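Local coordinates for cytoplasmic protein (PDB 7LPO) that probably hydrolyses the beta-glucosidic bond of steryl glucosides, as a sterylglucosidase of glycosyl hydrolase family 5, at residues G165-H170 against V346-G351; G499-L504 against M557-G562. One frame throughout, in Å; residues are numbered along the deposited sequence.

Interaction 1 (G165-H170 against V346-G351); sequences GIDPYH and VKRGSG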
ATOM      1  N   GLY A 165      22.364   0.627 -15.645  1.00 17.09           N
ATOM      2  CA  GLY A 165      23.411  -0.240 -16.144  1.00 17.17           C
ATOM      3  C   GLY A 165      23.139  -1.711 -15.975  1.00 17.20           C
ATOM      4  O   GLY A 165      24.079  -2.501 -15.905  1.00 17.27           O
ATOM      5  N   ILE A 166      21.873  -2.103 -15.917  1.00 16.28           N
ATOM      6  CA  ILE A 166      21.466  -3.473 -15.649  1.00 16.96           C
ATOM      7  C   ILE A 166      20.871  -4.033 -16.929  1.00 17.23           C
ATOM      8  O   ILE A 166      20.067  -3.362 -17.586  1.00 16.51           O
ATOM      9  CB  ILE A 166      20.449  -3.538 -14.492  1.00 16.23           C
ATOM     10  CG1 ILE A 166      21.158  -3.350 -13.152  1.00 17.85           C
ATOM     11  CG2 ILE A 166      19.708  -4.860 -14.493  1.00 16.24           C
ATOM     12  CD1 ILE A 166      20.238  -2.940 -12.023  1.00 18.36           C
ATOM     13  N   ASP A 167      21.284  -5.244 -17.297  1.00 15.13           N
ATOM     14  CA  ASP A 167      20.690  -5.952 -18.424  1.00 16.53           C
ATOM     15  C   ASP A 167      19.476  -6.726 -17.926  1.00 16.72           C
ATOM     16  O   ASP A 167      19.647  -7.743 -17.226  1.00 15.69           O
ATOM     17  CB  ASP A 167      21.695  -6.894 -19.063  1.00 20.35           C
ATOM     18  CG  ASP A 167      21.251  -7.380 -20.451  1.00 22.74           C
ATOM     19  OD1 ASP A 167      20.019  -7.421 -20.699  1.00 21.29           O
ATOM     20  OD2 ASP A 167      22.128  -7.713 -21.292  1.00 23.19           O
ATOM     21  N   PRO A 168      18.251  -6.311 -18.261  1.00 18.84           N
ATOM     22  CA  PRO A 168      17.068  -6.992 -17.695  1.00 16.97           C
ATOM     23  C   PRO A 168      17.026  -8.489 -17.963  1.00 16.10           C
ATOM     24  O   PRO A 168      16.471  -9.246 -17.157  1.00 18.32           O
ATOM     25  CB  PRO A 168      15.885  -6.278 -18.369  1.00 18.96           C
ATOM     26  CG  PRO A 168      16.452  -4.964 -18.906  1.00 19.85           C
ATOM     27  CD  PRO A 168      17.894  -5.241 -19.220  1.00 19.72           C
ATOM     28  N   TYR A 169      17.600  -8.944 -19.073  1.00 18.69           N
ATOM     29  CA  TYR A 169      17.540 -10.352 -19.434  1.00 21.49           C
ATOM     30  C   TYR A 169      18.482 -11.227 -18.624  1.00 23.99           C
ATOM     31  O   TYR A 169      18.406 -12.454 -18.748  1.00 24.48           O
ATOM     32  CB  TYR A 169      17.828 -10.478 -20.923  1.00 23.47           C
ATOM     33  CG  TYR A 169      16.823  -9.666 -21.692  1.00 26.36           C
ATOM     34  CD1 TYR A 169      15.490 -10.050 -21.726  1.00 30.32           C
ATOM     35  CD2 TYR A 169      17.183  -8.497 -22.333  1.00 27.23           C
ATOM     36  CE1 TYR A 169      14.546  -9.306 -22.401  1.00 33.00           C
ATOM     37  CE2 TYR A 169      16.246  -7.750 -23.023  1.00 30.13           C
ATOM     38  CZ  TYR A 169      14.929  -8.160 -23.050  1.00 32.09           C
ATOM     39  OH  TYR A 169      13.980  -7.427 -23.725  1.00 32.79           O
ATOM     40  N   HIS A 170      19.326 -10.643 -17.774  1.00 21.92           N
ATOM     41  CA  HIS A 170      20.239 -11.417 -16.944  1.00 22.12           C
ATOM     42  C   HIS A 170      19.807 -11.459 -15.480  1.00 19.11           C
ATOM     43  O   HIS A 170      20.531 -12.014 -14.645  1.00 19.63           O
ATOM     44  CB  HIS A 170      21.656 -10.856 -17.081  1.00 21.36           C
ATOM     45  CG  HIS A 170      22.208 -10.978 -18.467  1.00 23.00           C
ATOM     46  ND1 HIS A 170      23.377 -10.365 -18.862  1.00 24.38           N
ATOM     47  CD2 HIS A 170      21.740 -11.628 -19.558  1.00 22.99           C
ATOM     48  CE1 HIS A 170      23.607 -10.633 -20.133  1.00 23.12           C
ATOM     49  NE2 HIS A 170      22.630 -11.400 -20.579  1.00 24.12           N
ATOM     50  N   VAL A 346      25.049   0.982 -25.771  1.00 16.03           N
ATOM     51  CA  VAL A 346      24.883   1.746 -27.002  1.00 16.42           C
ATOM     52  C   VAL A 346      23.627   1.300 -27.725  1.00 15.85           C
ATOM     53  O   VAL A 346      22.855   2.124 -28.222  1.00 15.18           O
ATOM     54  CB  VAL A 346      26.122   1.595 -27.904  1.00 19.77           C
ATOM     55  CG1 VAL A 346      25.882   2.304 -29.228  1.00 20.90           C
ATOM     56  CG2 VAL A 346      27.354   2.116 -27.207  1.00 19.49           C
ATOM     57  N   LYS A 347      23.399  -0.011 -27.783  1.00 18.63           N
ATOM     58  CA  LYS A 347      22.334  -0.558 -28.614  1.00 19.86           C
ATOM     59  C   LYS A 347      20.973  -0.448 -27.945  1.00 19.74           C
ATOM     60  O   LYS A 347      19.984  -0.101 -28.606  1.00 20.90           O
ATOM     61  CB  LYS A 347      22.641  -2.023 -28.935  1.00 23.90           C
ATOM     62  CG  LYS A 347      21.719  -2.651 -29.961  1.00 32.20           C
ATOM     63  CD  LYS A 347      22.028  -4.148 -30.144  1.00 40.38           C
ATOM     64  CE  LYS A 347      23.447  -4.373 -30.702  1.00 45.20           C
ATOM     65  NZ  LYS A 347      23.610  -5.683 -31.416  1.00 45.84           N
ATOM     66  N   ARG A 348      20.909  -0.746 -26.643  1.00 16.44           N
ATOM     67  CA  ARG A 348      19.656  -0.882 -25.920  1.00 16.83           C
ATOM     68  C   ARG A 348      19.512   0.065 -24.735  1.00 17.48           C
ATOM     69  O   ARG A 348      18.422   0.148 -24.165  1.00 18.31           O
ATOM     70  CB  ARG A 348      19.513  -2.312 -25.384  1.00 17.37           C
ATOM     71  CG  ARG A 348      19.293  -3.388 -26.409  1.00 20.81           C
ATOM     72  CD  ARG A 348      18.857  -4.676 -25.700  1.00 24.46           C
ATOM     73  NE  ARG A 348      19.999  -5.491 -25.308  1.00 26.77           N
ATOM     74  CZ  ARG A 348      20.195  -6.011 -24.098  1.00 26.29           C
ATOM     75  NH1 ARG A 348      19.328  -5.808 -23.113  1.00 26.49           N
ATOM     76  NH2 ARG A 348      21.277  -6.742 -23.870  1.00 27.26           N
ATOM     77  N   GLY A 349      20.578   0.734 -24.318  1.00 17.50           N
ATOM     78  CA  GLY A 349      20.535   1.569 -23.140  1.00 16.16           C
ATOM     79  C   GLY A 349      20.642   3.039 -23.462  1.00 16.33           C
ATOM     80  O   GLY A 349      19.749   3.608 -24.092  1.00 16.90           O
ATOM     81  N   SER A 350      21.731   3.663 -23.018  1.00 16.28           N
ATOM     82  CA  SER A 350      21.979   5.067 -23.317  1.00 16.07           C
ATOM     83  C   SER A 350      21.683   5.410 -24.774  1.00 16.99           C
ATOM     84  O   SER A 350      21.022   6.409 -25.070  1.00 19.46           O
ATOM     85  CB  SER A 350      23.433   5.412 -22.999  1.00 18.82           C
ATOM     86  OG  SER A 350      23.761   5.121 -21.652  1.00 23.39           O
ATOM     87  N   GLY A 351      22.172   4.588 -25.701  1.00 18.82           N
ATOM     88  CA  GLY A 351      22.069   4.938 -27.103  1.00 20.07           C
ATOM     89  C   GLY A 351      20.649   4.921 -27.621  1.00 21.05           C
ATOM     90  O   GLY A 351      20.311   5.688 -28.526  1.00 23.58           O
TER
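Arg348 lays the end of its guanidinium over the carboxylate of Asp167, one nitrogen to each oxygen, a worked example of the bidentate salt bridge. Its NH2 reaches Asp167 OD2 at 2.9 Å and its NH1 reaches Asp167 OD1 at 3.0 Å, both N-H bonds running nearly straight. The fit is not coplanar: the two oxygens lie close to the guanidinium plane, but the nitrogens come from above the carboxylate, whose plane is turned 46° from that of the guanidinium. From the other face of the carboxylate the backbone N of Tyr169 donates to Asp167 OD1 at 3.3 Å, closing an Asx turn, so that OD1 is gripped from both faces, which should restrain the carboxylate's rotation. With CG anti to the backbone N (chi1 -165°), the carboxylate extends to Arg348 while OD1 stays within reach of Tyr169 N. Beside the bridge, Arg348 NH1 meets the edge of the Tyr169 ring, 3.5 Å from CD2, while Tyr169 OH is hydrogen-bonded to Glu66 OE2. Arg348 NH1 is also hydrogen-bonded to Tyr162 OH on helix 159-163. The contact thereby ties the loop that follows this helix to the C-terminal end of helix 342-348, just before helix 350-353 begins.

Interaction 2 (G499-L504 against M557-G562); sequences GELAVL and MNACDG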
ATOM      1  N   GLY A 499      -3.709  -3.606  19.508  1.00 16.59           N
ATOM      2  CA  GLY A 499      -2.609  -2.896  20.141  1.00 17.27           C
ATOM      3  C   GLY A 499      -1.519  -2.489  19.170  1.00 20.58           C
ATOM      4  O   GLY A 499      -0.912  -1.426  19.324  1.00 21.35           O
ATOM      5  N   GLU A 500      -1.272  -3.314  18.148  1.00 18.93           N
ATOM      6  CA  GLU A 500      -0.294  -2.935  17.132  1.00 21.64           C
ATOM      7  C   GLU A 500      -0.740  -1.694  16.367  1.00 18.30           C
ATOM      8  O   GLU A 500       0.071  -0.812  16.077  1.00 19.52           O
ATOM      9  CB  GLU A 500      -0.056  -4.099  16.172  1.00 26.19           C
ATOM     10  CG  GLU A 500       0.722  -5.259  16.775  1.00 30.35           C
ATOM     11  CD  GLU A 500       1.111  -6.304  15.728  1.00 33.35           C
ATOM     12  OE1 GLU A 500       0.289  -7.182  15.418  1.00 33.80           O
ATOM     13  OE2 GLU A 500       2.245  -6.247  15.215  1.00 35.47           O
ATOM     14  N   LEU A 501      -2.019  -1.609  16.008  1.00 20.01           N
ATOM     15  CA  LEU A 501      -2.481  -0.419  15.305  1.00 18.05           C
ATOM     16  C   LEU A 501      -2.397   0.817  16.198  1.00 16.94           C
ATOM     17  O   LEU A 501      -2.204   1.929  15.701  1.00 18.23           O
ATOM     18  CB  LEU A 501      -3.913  -0.617  14.807  1.00 20.97           C
ATOM     19  CG  LEU A 501      -4.141  -1.310  13.463  1.00 24.80           C
ATOM     20  CD1 LEU A 501      -3.542  -0.489  12.348  1.00 30.60           C
ATOM     21  CD2 LEU A 501      -3.559  -2.721  13.467  1.00 25.64           C
ATOM     22  N   ALA A 502      -2.545   0.645  17.512  1.00 15.14           N
ATOM     23  CA  ALA A 502      -2.430   1.780  18.420  1.00 17.76           C
ATOM     24  C   ALA A 502      -1.011   2.331  18.438  1.00 20.03           C
ATOM     25  O   ALA A 502      -0.819   3.536  18.623  1.00 20.57           O
ATOM     26  CB  ALA A 502      -2.857   1.373  19.834  1.00 19.23           C
ATOM     27  N   VAL A 503      -0.009   1.467  18.248  1.00 24.79           N
ATOM     28  CA  VAL A 503       1.376   1.929  18.206  1.00 24.05           C
ATOM     29  C   VAL A 503       1.596   2.839  17.003  1.00 23.40           C
ATOM     30  O   VAL A 503       2.278   3.867  17.096  1.00 23.90           O
ATOM     31  CB  VAL A 503       2.335   0.722  18.185  1.00 24.49           C
ATOM     32  CG1 VAL A 503       3.750   1.153  17.810  1.00 26.93           C
ATOM     33  CG2 VAL A 503       2.324   0.008  19.538  1.00 21.58           C
ATOM     34  N   LEU A 504       1.021   2.481  15.857  1.00 20.11           N
ATOM     35  CA  LEU A 504       1.188   3.311  14.671  1.00 23.14           C
ATOM     36  C   LEU A 504       0.480   4.644  14.835  1.00 23.73           C
ATOM     37  O   LEU A 504       0.992   5.682  14.400  1.00 24.92           O
ATOM     38  CB  LEU A 504       0.659   2.587  13.437  1.00 25.16           C
ATOM     39  CG  LEU A 504       1.393   1.338  12.966  1.00 26.74           C
ATOM     40  CD1 LEU A 504       0.717   0.855  11.681  1.00 28.55           C
ATOM     41  CD2 LEU A 504       2.852   1.603  12.737  1.00 27.55           C
ATOM     42  N   MET A 557      -9.959  -5.737  10.802  1.00 16.38           N
ATOM     43  CA  MET A 557     -10.874  -4.598  10.823  1.00 15.00           C
ATOM     44  C   MET A 557     -11.181  -4.149  12.255  1.00 14.24           C
ATOM     45  O   MET A 557     -11.264  -2.948  12.537  1.00 14.22           O
ATOM     46  CB  MET A 557     -12.165  -4.955  10.087  1.00 17.56           C
ATOM     47  CG  MET A 557     -12.030  -5.120   8.587  1.00 21.53           C
ATOM     48  SD  MET A 557     -11.432  -3.619   7.776  1.00 27.38           S
ATOM     49  CE  MET A 557      -9.719  -4.057   7.498  1.00 24.00           C
ATOM     50  N   ASN A 558     -11.386  -5.097  13.168  1.00 16.20           N
ATOM     51  CA  ASN A 558     -11.593  -4.728  14.567  1.00 15.25           C
ATOM     52  C   ASN A 558     -10.403  -3.953  15.112  1.00 15.45           C
ATOM     53  O   ASN A 558     -10.567  -3.100  15.987  1.00 17.10           O
ATOM     54  CB  ASN A 558     -11.844  -5.981  15.409  1.00 15.58           C
ATOM     55  CG  ASN A 558     -12.015  -5.670  16.907  1.00 17.16           C
ATOM     56  OD1 ASN A 558     -13.004  -5.068  17.320  1.00 18.47           O
ATOM     57  ND2 ASN A 558     -11.048  -6.085  17.715  1.00 17.04           N
ATOM     58  N   ALA A 559      -9.207  -4.204  14.581  1.00 15.49           N
ATOM     59  CA  ALA A 559      -8.012  -3.550  15.098  1.00 15.31           C
ATOM     60  C   ALA A 559      -8.027  -2.058  14.786  1.00 16.66           C
ATOM     61  O   ALA A 559      -7.402  -1.269  15.504  1.00 16.89           O
ATOM     62  CB  ALA A 559      -6.760  -4.216  14.522  1.00 14.15           C
ATOM     63  N   CYS A 560      -8.741  -1.653  13.741  1.00 18.03           N
ATOM     64  CA  CYS A 560      -8.928  -0.243  13.439  1.00 19.84           C
ATOM     65  C   CYS A 560     -10.087   0.372  14.210  1.00 20.72           C
ATOM     66  O   CYS A 560     -10.296   1.587  14.116  1.00 21.74           O
ATOM     67  CB  CYS A 560      -9.141  -0.052  11.935  1.00 22.00           C
ATOM     68  SG  CYS A 560      -7.798  -0.759  10.967  1.00 20.83           S
ATOM     69  N   ASP A 561     -10.830  -0.430  14.958  1.00 20.62           N
ATOM     70  CA  ASP A 561     -11.917   0.046  15.806  1.00 18.37           C
ATOM     71  C   ASP A 561     -11.378   0.205  17.233  1.00 20.46           C
ATOM     72  O   ASP A 561     -10.290   0.767  17.383  1.00 20.82           O
ATOM     73  CB  ASP A 561     -13.111  -0.901  15.682  1.00 18.79           C
ATOM     74  CG  ASP A 561     -13.854  -0.764  14.364  1.00 22.14           C
ATOM     75  OD1 ASP A 561     -13.567   0.184  13.601  1.00 24.24           O
ATOM     76  OD2 ASP A 561     -14.750  -1.613  14.100  1.00 23.77           O
ATOM     77  N   GLY A 562     -12.059  -0.282  18.265  1.00 20.08           N
ATOM     78  CA  GLY A 562     -11.598  -0.099  19.617  1.00 21.51           C
ATOM     79  C   GLY A 562     -11.393   1.365  19.919  1.00 22.05           C
ATOM     80  O   GLY A 562     -12.166   2.226  19.486  1.00 21.23           O
TER
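Leu501 meets Ala559 along most of its length, and each step outward finds a different atom. Its CB lies 3.6 Å from the carbonyl O of Ala559, a van der Waals approach to an oxygen whose hydrogen bond comes from Asn564 ND2. CG faces Ala559 O at 3.8 Å and the Ala559 methyl CB at 4.1 Å, with Cys560 SG a looser neighbour at 4.5 Å. At the tip, the branch CD2 touches the methyl of Ala559, CB, at 3.7 Å. A chi1 of -85°, with CG beside the backbone N, brings CG up to Ala559, and chi2 of -63° then sets CD2 against the methyl. The small alanine lets the backbones draw close, 6.4 Å between the CA atoms of Leu501 and Ala559. Leu501 also packs on Phe453 and on Val519 of strand 518-522, and Cys560 on Ile522 of that strand and Tyr568 of strand 567-570, which completes a buried apolar cluster. Helix 490-512 thus packs on helix 547-559 at Ala559 over the parallel strands 518-522 and 567-570, the helix layer outside a strand layer expected of the TIM-barrel fold of this family.

How the interactions relate
The two contacts come in series along the chain: interaction 1 is closed before interaction 2 opens. Their centres are 46 Å apart and lie on opposite sides of the chain's centre, with about 31 Å between nearest atoms, so neither touches the other, and no helix or strand is common to both. Interaction 1, 30 Å from the chain's centre, is partly buried and polar, joining parts of the chain 176 residues apart. Interaction 2, at 17 Å, is buried and apolar, and spans only 53 residues. Together they illustrate two ways of holding distant sequence together, an ion pair fastening a peripheral loop and apolar packing between two helices that lie against the strands.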